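Local coordinates for DUF1611 domain-containing protein (Anabaena variabilis, PDB 2OBN) that is of unknown function but contains a Rossmann-like domain and a P-loop domain, the latter consistent with binding a nucleotide phosphate, at residues B[158-161]-B[162-166]; B[330-334]-B[335-339]; B[135-138]-B[139-142]; B[204-208]-B[209-213]. The protein carries 2 engineered substitutions. All coordinates share one frame; numbering follows the deposited sequence.

Contact 1. Residues B[158-161]-B[162-166]; sequences VGTD and MAIGK. With PO4 (phosphate ion), chain G.
The backbone at Val158 runs past Lys166, their CA atoms 6.7 Å apart. The chain leaves strand 153-159, turns through residues 160-164 and enters helix 166-179, with Gly165 as N-cap at a positive phi of 112°. Successive backbone N-H groups of the turn converge on a phosphate ion, probably from the crystallisation liquor. Its O4 accepts from Ile164 N at 3.0 Å and from Gly165 N and Lys166 N. Gly165 N also bonds O3, Ala163 N reaches O1 weakly, and Met167 N adds a further bond. The Lys166 side chain folds back on itself through two bends (chi3 -67°, chi4 -55°). Its CD rests on Gly159 N at 3.6 Å, an approach that the lack of a side chain at Gly159 allows, and NZ swings round to phosphate O4 at 2.8 Å. The same NZ makes a weak bond to Asp161 O at 3.3 Å. Ile164 CD1 packs against that carbonyl, 3.4 Å from Asp161 O, and its side chain crosses Thr160 at about a right angle; Thr160 OG1 is hydrogen-bonded to His261. Met162 N, of a selenomethionine, donates a hydrogen bond to Asp161 OD1, 2.8 Å, from above the carboxylate plane, while Gln265 and Gly269 hold OD2. Gly159, five residues, then Gly165-Lys166 fits a Walker A-type P-loop, with the spacing seen in dethiobiotin synthetases and the phosphate in its anion-binding nest.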
loop_
_atom_site.group_PDB
_atom_site.type_symbol
_atom_site.label_atom_id
_atom_site.label_comp_id
_atom_site.label_asym_id
_atom_site.label_seq_id
_atom_site.Cartn_x
_atom_site.Cartn_y
_atom_site.Cartn_z
ATOM N N VAL B 158 -16.203 -2.790 -2.430
ATOM C CA VAL B 158 -15.491 -2.441 -1.200
ATOM C C VAL B 158 -16.157 -3.258 -0.103
ATOM O O VAL B 158 -17.265 -3.753 -0.314
ATOM C CB VAL B 158 -15.501 -0.897 -0.940
ATOM C CG1 VAL B 158 -14.740 -0.185 -2.062
ATOM C CG2 VAL B 158 -16.905 -0.327 -0.848
ATOM N N GLY B 159 -15.508 -3.446 1.046
ATOM C CA GLY B 159 -16.120 -4.265 2.092
ATOM C C GLY B 159 -15.949 -3.853 3.538
ATOM O O GLY B 159 -15.062 -3.068 3.893
ATOM N N THR B 160 -16.816 -4.415 4.382
ATOM C CA THR B 160 -16.751 -4.187 5.845
ATOM C C THR B 160 -15.697 -5.090 6.499
ATOM O O THR B 160 -15.398 -4.924 7.675
ATOM C CB THR B 160 -18.106 -4.401 6.534
ATOM O OG1 THR B 160 -18.594 -5.712 6.251
ATOM C CG2 THR B 160 -19.094 -3.442 6.049
ATOM N N ASP B 161 -15.145 -6.038 5.731
ATOM C CA ASP B 161 -14.100 -6.947 6.199
ATOM C C ASP B 161 -13.559 -7.651 4.942
ATOM O O ASP B 161 -13.999 -7.383 3.818
ATOM C CB ASP B 161 -14.664 -7.958 7.230
ATOM C CG ASP B 161 -13.580 -8.692 8.052
ATOM O OD1 ASP B 161 -12.363 -8.432 7.884
ATOM O OD2 ASP B 161 -13.966 -9.559 8.876
HETATM N N MSE B 162 -12.577 -8.517 5.143
HETATM C CA MSE B 162 -11.995 -9.324 4.093
HETATM C C MSE B 162 -12.650 -10.693 4.059
HETATM O O MSE B 162 -13.216 -11.137 5.066
HETATM C CB MSE B 162 -10.513 -9.483 4.360
HETATM C CG MSE B 162 -9.788 -8.183 4.101
HETATM SE SE MSE B 162 -8.025 -8.107 4.769
HETATM C CE MSE B 162 -7.366 -9.797 4.060
ATOM N N ALA B 163 -12.553 -11.348 2.895
ATOM C CA ALA B 163 -13.111 -12.677 2.675
ATOM C C ALA B 163 -14.605 -12.718 2.947
ATOM O O ALA B 163 -15.047 -13.568 3.695
ATOM C CB ALA B 163 -12.376 -13.730 3.525
ATOM N N ILE B 164 -15.365 -11.801 2.337
ATOM C CA ILE B 164 -16.826 -11.735 2.524
ATOM C C ILE B 164 -17.647 -11.836 1.251
ATOM O O ILE B 164 -18.888 -11.808 1.304
ATOM C CB ILE B 164 -17.262 -10.475 3.309
ATOM C CG1 ILE B 164 -16.820 -9.197 2.587
ATOM C CG2 ILE B 164 -16.703 -10.525 4.758
ATOM C CD1 ILE B 164 -17.320 -7.948 3.242
ATOM N N GLY B 165 -16.983 -11.975 0.110
ATOM C CA GLY B 165 -17.685 -12.071 -1.171
ATOM C C GLY B 165 -17.505 -10.904 -2.130
ATOM O O GLY B 165 -18.291 -10.765 -3.057
ATOM N N LYS B 166 -16.508 -10.053 -1.908
ATOM C CA LYS B 166 -16.251 -8.921 -2.816
ATOM C C LYS B 166 -16.012 -9.401 -4.242
ATOM O O LYS B 166 -16.571 -8.830 -5.167
ATOM C CB LYS B 166 -15.073 -8.057 -2.346
ATOM C CG LYS B 166 -15.329 -7.300 -1.033
ATOM C CD LYS B 166 -14.211 -6.330 -0.677
ATOM C CE LYS B 166 -12.879 -7.027 -0.334
ATOM N NZ LYS B 166 -13.028 -8.014 0.746
HETATM P P PO4 G . -13.412 -11.440 -0.794
HETATM O O1 PO4 G . -12.021 -11.604 -0.214
HETATM O O2 PO4 G . -13.298 -11.033 -2.258
HETATM O O3 PO4 G . -14.148 -12.743 -0.767
HETATM O O4 PO4 G . -14.206 -10.403 -0.055
#

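Contact 2. Residues B[330-334]-B[335-339]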
loop_
_atom_site.group_PDB
_atom_site.type_symbol
_atom_site.label_atom_id
_atom_site.label_comp_id
_atom_site.label_asym_id
_atom_site.label_seq_id
_atom_site.Cartn_x
_atom_site.Cartn_y
_atom_site.Cartn_z
ATOM N N PRO B 330 -30.456 0.450 -2.243
ATOM C CA PRO B 330 -30.773 -0.848 -2.823
ATOM C C PRO B 330 -29.902 -1.955 -2.228
ATOM O O PRO B 330 -28.732 -1.719 -1.910
ATOM C CB PRO B 330 -30.423 -0.669 -4.297
ATOM C CG PRO B 330 -30.522 0.774 -4.541
ATOM C CD PRO B 330 -30.121 1.443 -3.283
ATOM N N CYS B 331 -30.452 -3.153 -2.080
ATOM C CA CYS B 331 -29.694 -4.230 -1.454
ATOM C C CYS B 331 -30.227 -5.605 -1.730
ATOM O O CYS B 331 -31.433 -5.830 -1.735
ATOM C CB CYS B 331 -29.667 -4.052 0.067
ATOM S SG CYS B 331 -28.983 -5.485 0.995
ATOM N N THR B 332 -29.300 -6.525 -1.950
ATOM C CA THR B 332 -29.636 -7.932 -2.078
ATOM C C THR B 332 -28.378 -8.765 -1.902
ATOM O O THR B 332 -27.273 -8.233 -1.838
ATOM C CB THR B 332 -30.276 -8.275 -3.452
ATOM O OG1 THR B 332 -30.808 -9.614 -3.415
ATOM C CG2 THR B 332 -29.247 -8.173 -4.575
ATOM N N ASP B 333 -28.578 -10.076 -1.809
ATOM C CA ASP B 333 -27.493 -11.049 -1.838
ATOM C C ASP B 333 -27.426 -11.416 -3.331
ATOM O O ASP B 333 -28.309 -12.110 -3.851
ATOM C CB ASP B 333 -27.823 -12.252 -0.954
ATOM C CG ASP B 333 -26.686 -13.242 -0.880
ATOM O OD1 ASP B 333 -25.915 -13.323 -1.858
ATOM O OD2 ASP B 333 -26.567 -13.943 0.139
ATOM N N VAL B 334 -26.399 -10.936 -4.024
ATOM C CA VAL B 334 -26.299 -11.139 -5.481
ATOM C C VAL B 334 -26.013 -12.580 -5.914
ATOM O O VAL B 334 -26.364 -12.993 -7.031
ATOM C CB VAL B 334 -25.274 -10.170 -6.139
ATOM C CG1 VAL B 334 -25.599 -8.732 -5.765
ATOM C CG2 VAL B 334 -23.838 -10.510 -5.758
ATOM N N VAL B 335 -25.367 -13.329 -5.033
ATOM C CA VAL B 335 -25.055 -14.729 -5.279
ATOM C C VAL B 335 -26.345 -15.522 -5.133
ATOM O O VAL B 335 -26.702 -16.342 -5.983
ATOM C CB VAL B 335 -23.994 -15.237 -4.265
ATOM C CG1 VAL B 335 -23.823 -16.759 -4.322
ATOM C CG2 VAL B 335 -22.659 -14.528 -4.502
ATOM N N ARG B 336 -27.064 -15.222 -4.060
ATOM C CA ARG B 336 -28.283 -15.942 -3.707
ATOM C C ARG B 336 -29.525 -15.592 -4.514
ATOM O O ARG B 336 -30.298 -16.487 -4.876
ATOM C CB ARG B 336 -28.559 -15.699 -2.227
ATOM C CG ARG B 336 -29.619 -16.553 -1.619
ATOM C CD ARG B 336 -29.476 -16.515 -0.113
ATOM N NE ARG B 336 -30.200 -17.607 0.520
ATOM C CZ ARG B 336 -30.113 -17.925 1.807
ATOM N NH1 ARG B 336 -29.328 -17.231 2.635
ATOM N NH2 ARG B 336 -30.820 -18.948 2.263
ATOM N N PHE B 337 -29.725 -14.303 -4.782
ATOM C CA PHE B 337 -30.933 -13.845 -5.466
ATOM C C PHE B 337 -30.732 -13.156 -6.816
ATOM O O PHE B 337 -31.714 -12.770 -7.448
ATOM C CB PHE B 337 -31.715 -12.911 -4.544
ATOM C CG PHE B 337 -32.047 -13.508 -3.210
ATOM C CD1 PHE B 337 -32.994 -14.525 -3.105
ATOM C CD2 PHE B 337 -31.443 -13.036 -2.049
ATOM C CE1 PHE B 337 -33.317 -15.074 -1.870
ATOM C CE2 PHE B 337 -31.764 -13.582 -0.798
ATOM C CZ PHE B 337 -32.704 -14.599 -0.711
ATOM N N GLY B 338 -29.489 -13.006 -7.269
ATOM C CA GLY B 338 -29.200 -12.334 -8.535
ATOM C C GLY B 338 -28.671 -10.918 -8.338
ATOM O O GLY B 338 -28.951 -10.268 -7.336
ATOM N N ALA B 339 -27.943 -10.418 -9.331
ATOM C CA ALA B 339 -27.310 -9.111 -9.233
ATOM C C ALA B 339 -28.072 -7.937 -9.844
ATOM O O ALA B 339 -27.612 -6.795 -9.709
ATOM C CB ALA B 339 -25.922 -9.190 -9.858
#
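Val335 N and Asp333 OD1 make a weak hydrogen bond, 3.2 Å long, at the start of a short, loosely bonded helix that Asp333 N-caps. Arg336 N gives the straighter capping bond, reaching Asp333 OD1 at 3.1 Å from well above the carboxylate plane. The Asp333 carboxylate comes back over these N-H groups because CG lies opposite the backbone N (chi1 -176°), and Arg336 CB packs 3.4 Å from Asp333 CG. Extended, the arginine carries its guanidinium past the acid, the two flat groups nearly perpendicular and Arg336 NH1 still 5.0 Å from Asp333 OD2. Both NH1 and OD2 bond to Thr308 OG1, and NH1 also to Leu311 O. Phe337 N closes the turn on Asp333 O at 2.8 Å; its CB lies 3.6 Å from Thr332 OG1, and Arg336 CG covers one face of its ring. Gly338, at positive phi, leaves the helix with a weak bond from its N to Val334 O. Ala339 CB then meets Val334 CB at 3.9 Å, Val334 itself packing on Thr169 and Glu172 of helix 166-179. The capping N-H groups and the nearby guanidinium, linked to Asp333 through Thr308 OG1, would together tend to favour the ionised carboxylate.

Contact 3. Residues B[135-138]-B[139-142]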
loop_
_atom_site.group_PDB
_atom_site.type_symbol
_atom_site.label_atom_id
_atom_site.label_comp_id
_atom_site.label_asym_id
_atom_site.label_seq_id
_atom_site.Cartn_x
_atom_site.Cartn_y
_atom_site.Cartn_z
ATOM N N LYS B 135 4.120 -12.165 -8.052
ATOM C CA LYS B 135 5.239 -11.345 -8.543
ATOM C C LYS B 135 4.704 -10.020 -9.111
ATOM O O LYS B 135 3.744 -10.010 -9.872
ATOM C CB LYS B 135 6.056 -12.111 -9.591
ATOM C CG LYS B 135 7.320 -11.399 -10.042
ATOM C CD LYS B 135 8.137 -12.271 -10.997
ATOM C CE LYS B 135 9.366 -11.515 -11.506
ATOM N NZ LYS B 135 10.273 -12.402 -12.312
ATOM N N GLU B 136 5.326 -8.912 -8.725
ATOM C CA GLU B 136 4.876 -7.581 -9.129
ATOM C C GLU B 136 4.971 -7.378 -10.643
ATOM O O GLU B 136 5.967 -7.759 -11.252
ATOM C CB GLU B 136 5.711 -6.518 -8.397
ATOM C CG GLU B 136 5.308 -5.095 -8.686
ATOM C CD GLU B 136 6.056 -4.068 -7.854
ATOM O OE1 GLU B 136 6.200 -4.246 -6.623
ATOM O OE2 GLU B 136 6.460 -3.047 -8.448
ATOM N N PRO B 137 3.933 -6.793 -11.264
ATOM C CA PRO B 137 4.073 -6.528 -12.699
ATOM C C PRO B 137 5.241 -5.584 -13.003
ATOM O O PRO B 137 5.644 -4.772 -12.158
ATOM C CB PRO B 137 2.751 -5.854 -13.070
ATOM C CG PRO B 137 1.803 -6.214 -11.987
ATOM C CD PRO B 137 2.622 -6.361 -10.753
ATOM N N ALA B 138 5.782 -5.699 -14.201
ATOM C CA ALA B 138 6.894 -4.864 -14.617
ATOM C C ALA B 138 6.445 -3.479 -15.089
ATOM O O ALA B 138 5.291 -3.272 -15.471
ATOM C CB ALA B 138 7.649 -5.557 -15.742
ATOM N N ASN B 139 7.397 -2.550 -15.076
ATOM C CA ASN B 139 7.214 -1.199 -15.602
ATOM C C ASN B 139 6.083 -0.412 -14.971
ATOM O O ASN B 139 5.310 0.246 -15.668
ATOM C CB ASN B 139 7.025 -1.249 -17.132
ATOM C CG ASN B 139 8.160 -1.988 -17.841
ATOM O OD1 ASN B 139 7.916 -2.789 -18.745
ATOM N ND2 ASN B 139 9.405 -1.737 -17.418
ATOM N N LEU B 140 5.987 -0.474 -13.652
ATOM C CA LEU B 140 4.984 0.288 -12.949
ATOM C C LEU B 140 5.511 1.692 -12.724
ATOM O O LEU B 140 6.720 1.905 -12.620
ATOM C CB LEU B 140 4.640 -0.362 -11.621
ATOM C CG LEU B 140 3.925 -1.707 -11.741
ATOM C CD1 LEU B 140 3.618 -2.236 -10.350
ATOM C CD2 LEU B 140 2.638 -1.577 -12.581
ATOM N N ASP B 141 4.597 2.656 -12.699
ATOM C CA ASP B 141 4.958 4.043 -12.450
ATOM C C ASP B 141 3.991 4.519 -11.379
ATOM O O ASP B 141 3.174 3.727 -10.900
ATOM C CB ASP B 141 4.836 4.886 -13.724
ATOM C CG ASP B 141 5.807 6.072 -13.744
ATOM O OD1 ASP B 141 6.587 6.240 -12.773
ATOM O OD2 ASP B 141 5.796 6.836 -14.738
ATOM N N VAL B 142 4.102 5.785 -10.979
ATOM C CA VAL B 142 3.197 6.349 -9.993
ATOM C C VAL B 142 1.899 6.710 -10.732
ATOM O O VAL B 142 1.936 7.133 -11.889
ATOM C CB VAL B 142 3.846 7.542 -9.252
ATOM C CG1 VAL B 142 2.851 8.187 -8.286
ATOM C CG2 VAL B 142 5.080 7.048 -8.481
#
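Glu136 and Leu140 are set at a slant to each other, the tip of the leucine lying alongside the extended glutamate. Leu140 CD1 touches the glutamate at two levels, 3.7 Å from Glu136 CG and 3.5 Å from Glu136 OE2, so a methyl group lines one flank of the acid. The leucine CG stands beside the backbone N (chi1 -67°) and sits 3.5 Å from Pro137 O, while CD1 approaches the proline ring at CD, 4.3 Å away. No hydrogen bond joins the two halves. Residues 135-142 instead form an extended connection without helix or strand, in the linker from strand 130-132 of the Rossmann-like domain to strand 153-159 of the P-loop domain. Its sharp change of direction comes at Asn139, which has left-handed helical backbone angles (phi 58°, psi 44°) and brings Leu140 back over Glu136. Beyond the linker, Leu140 leans on Phe210, Ala214 and Gln217 of helix 208-222, and Glu136 OE2 forms a salt bridge with Arg207. A tetraethylene glycol molecule, probably from the crystallisation liquor, bonds both Glu136 OE2 and Pro137 O.

Contact 4. Residues B[204-208]-B[209-213]; sequences DAVRV and DFAAG
Arg207 and Phe210 lie side by side and point the same way, with Phe210 CE2 over the centre of one guanidinium face, 3.7 Å from Arg207 CZ. The two planes are inclined by 55°, so this is an oblique contact through one ring atom and not a parallel stack. Val206 CG1, opposite its backbone N (chi1 177°), touches the start of the helix, 3.7 Å from Phe210 C and 4.1 Å from Phe210 CB. Backbone bonds set the start of the helix. Phe210 N bonds Arg207 O at 3.0 Å, and Ala211 N bonds Val208 O at 3.2 Å, both between residues three apart, as in a 3-10-like first turn. A water bridges the next step, 2.8 Å from Val208 O and 3.0 Å from Ala212 N, taking the place of a direct bond between them. Farther out, the acidic partner of Arg207 is Glu136. Asp209 OD2 is hydrogen-bonded to NE2 of His111 of the second subunit, whose ring also meets that of Phe210; Val208 packs on Ala211 of that subunit, and Ala211 on its Val208. Backbone hydrogen bonds from Asp204, Val206, Val208 and Asp209 to the second subunit run through the same interface. The segment thus leads from the loop after helix 191-197 into helix 208-222, which precedes strand 228-231 of the P-loop sheet, and its first turn lies at the dimer interface beside the linker from the Rossmann-like domain.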
loop_
_atom_site.group_PDB
_atom_site.type_symbol
_atom_site.label_atom_id
_atom_site.label_comp_id
_atom_site.label_asym_id
_atom_site.label_seq_id
_atom_site.Cartn_x
_atom_site.Cartn_y
_atom_site.Cartn_z
ATOM N N ASP B 204 -1.834 -6.941 -3.345
ATOM C CA ASP B 204 -1.274 -6.970 -1.979
ATOM C C ASP B 204 0.216 -7.307 -1.908
ATOM O O ASP B 204 0.835 -7.173 -0.848
ATOM C CB ASP B 204 -2.107 -7.830 -1.020
ATOM C CG ASP B 204 -1.999 -9.333 -1.281
ATOM O OD1 ASP B 204 -1.208 -9.792 -2.115
ATOM O OD2 ASP B 204 -2.738 -10.074 -0.605
ATOM N N ALA B 205 0.771 -7.761 -3.033
ATOM C CA ALA B 205 2.195 -8.047 -3.168
ATOM C C ALA B 205 2.934 -6.931 -3.913
ATOM O O ALA B 205 4.138 -7.052 -4.164
ATOM C CB ALA B 205 2.379 -9.354 -3.898
ATOM N N VAL B 206 2.219 -5.874 -4.317
ATOM C CA VAL B 206 2.853 -4.738 -5.000
ATOM C C VAL B 206 3.407 -3.774 -3.943
ATOM O O VAL B 206 2.806 -3.595 -2.869
ATOM C CB VAL B 206 1.859 -3.987 -5.921
ATOM C CG1 VAL B 206 2.524 -2.750 -6.566
ATOM C CG2 VAL B 206 1.326 -4.916 -7.009
ATOM N N ARG B 207 4.557 -3.164 -4.235
ATOM C CA ARG B 207 5.147 -2.189 -3.308
ATOM C C ARG B 207 4.215 -0.991 -3.199
ATOM O O ARG B 207 3.579 -0.608 -4.186
ATOM C CB ARG B 207 6.529 -1.732 -3.788
ATOM C CG ARG B 207 7.608 -2.799 -3.685
ATOM C CD ARG B 207 8.854 -2.396 -4.452
ATOM N NE ARG B 207 8.672 -2.524 -5.897
ATOM C CZ ARG B 207 9.610 -2.269 -6.810
ATOM N NH1 ARG B 207 10.809 -1.834 -6.460
ATOM N NH2 ARG B 207 9.343 -2.430 -8.095
ATOM N N VAL B 208 4.167 -0.401 -2.005
ATOM C CA VAL B 208 3.266 0.726 -1.712
ATOM C C VAL B 208 3.330 1.841 -2.766
ATOM O O VAL B 208 2.290 2.258 -3.288
ATOM C CB VAL B 208 3.501 1.248 -0.265
ATOM C CG1 VAL B 208 2.945 2.654 -0.037
ATOM C CG2 VAL B 208 2.912 0.281 0.746
ATOM N N ASP B 209 4.537 2.268 -3.101
ATOM C CA ASP B 209 4.781 3.354 -4.058
ATOM C C ASP B 209 4.100 3.121 -5.421
ATOM O O ASP B 209 3.651 4.071 -6.076
ATOM C CB ASP B 209 6.299 3.479 -4.319
ATOM C CG ASP B 209 6.795 4.911 -4.399
ATOM O OD1 ASP B 209 6.050 5.860 -4.088
ATOM O OD2 ASP B 209 7.990 5.087 -4.713
ATOM N N PHE B 210 4.038 1.862 -5.850
ATOM C CA PHE B 210 3.505 1.525 -7.178
ATOM C C PHE B 210 2.112 0.896 -7.192
ATOM O O PHE B 210 1.608 0.540 -8.272
ATOM C CB PHE B 210 4.489 0.597 -7.878
ATOM C CG PHE B 210 5.872 1.179 -8.008
ATOM C CD1 PHE B 210 6.092 2.298 -8.809
ATOM C CD2 PHE B 210 6.954 0.606 -7.345
ATOM C CE1 PHE B 210 7.360 2.843 -8.953
ATOM C CE2 PHE B 210 8.242 1.136 -7.499
ATOM C CZ PHE B 210 8.440 2.263 -8.301
ATOM N N ALA B 211 1.491 0.798 -6.017
ATOM C CA ALA B 211 0.206 0.127 -5.861
ATOM C C ALA B 211 -0.904 0.760 -6.688
ATOM O O ALA B 211 -1.594 0.062 -7.433
ATOM C CB ALA B 211 -0.196 0.056 -4.363
ATOM N N ALA B 212 -1.075 2.075 -6.546
ATOM C CA ALA B 212 -2.097 2.790 -7.299
ATOM C C ALA B 212 -1.811 2.699 -8.791
ATOM O O ALA B 212 -2.732 2.563 -9.604
ATOM C CB ALA B 212 -2.159 4.252 -6.850
ATOM N N GLY B 213 -0.529 2.756 -9.143
ATOM C CA GLY B 213 -0.074 2.686 -10.542
ATOM C C GLY B 213 -0.368 1.327 -11.153
ATOM O O GLY B 213 -0.658 1.223 -12.342
HETATM O O HOH W 1 0.310 3.792 -4.536
#

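Along the chain the order is contact 3, contact 1, contact 4, contact 2. Contacts 1 and 2 belong to the same six-stranded parallel sheet of the P-loop domain, at the ends of strands 153-159 and 331-332; their centres are 15 Å apart, and helix 166-179, which follows the P-loop, packs against contact 2. Contacts 3 and 4 touch, with centres 8 Å apart, where the interdomain linker lies on helix 208-222. That pair is on the far side of the chain's centre from contact 2, about 32 to 35 Å between centres. The phosphate site of contact 1 touches neither, though its nearest atoms are about 7 Å from contact 4 (centres 20 Å apart).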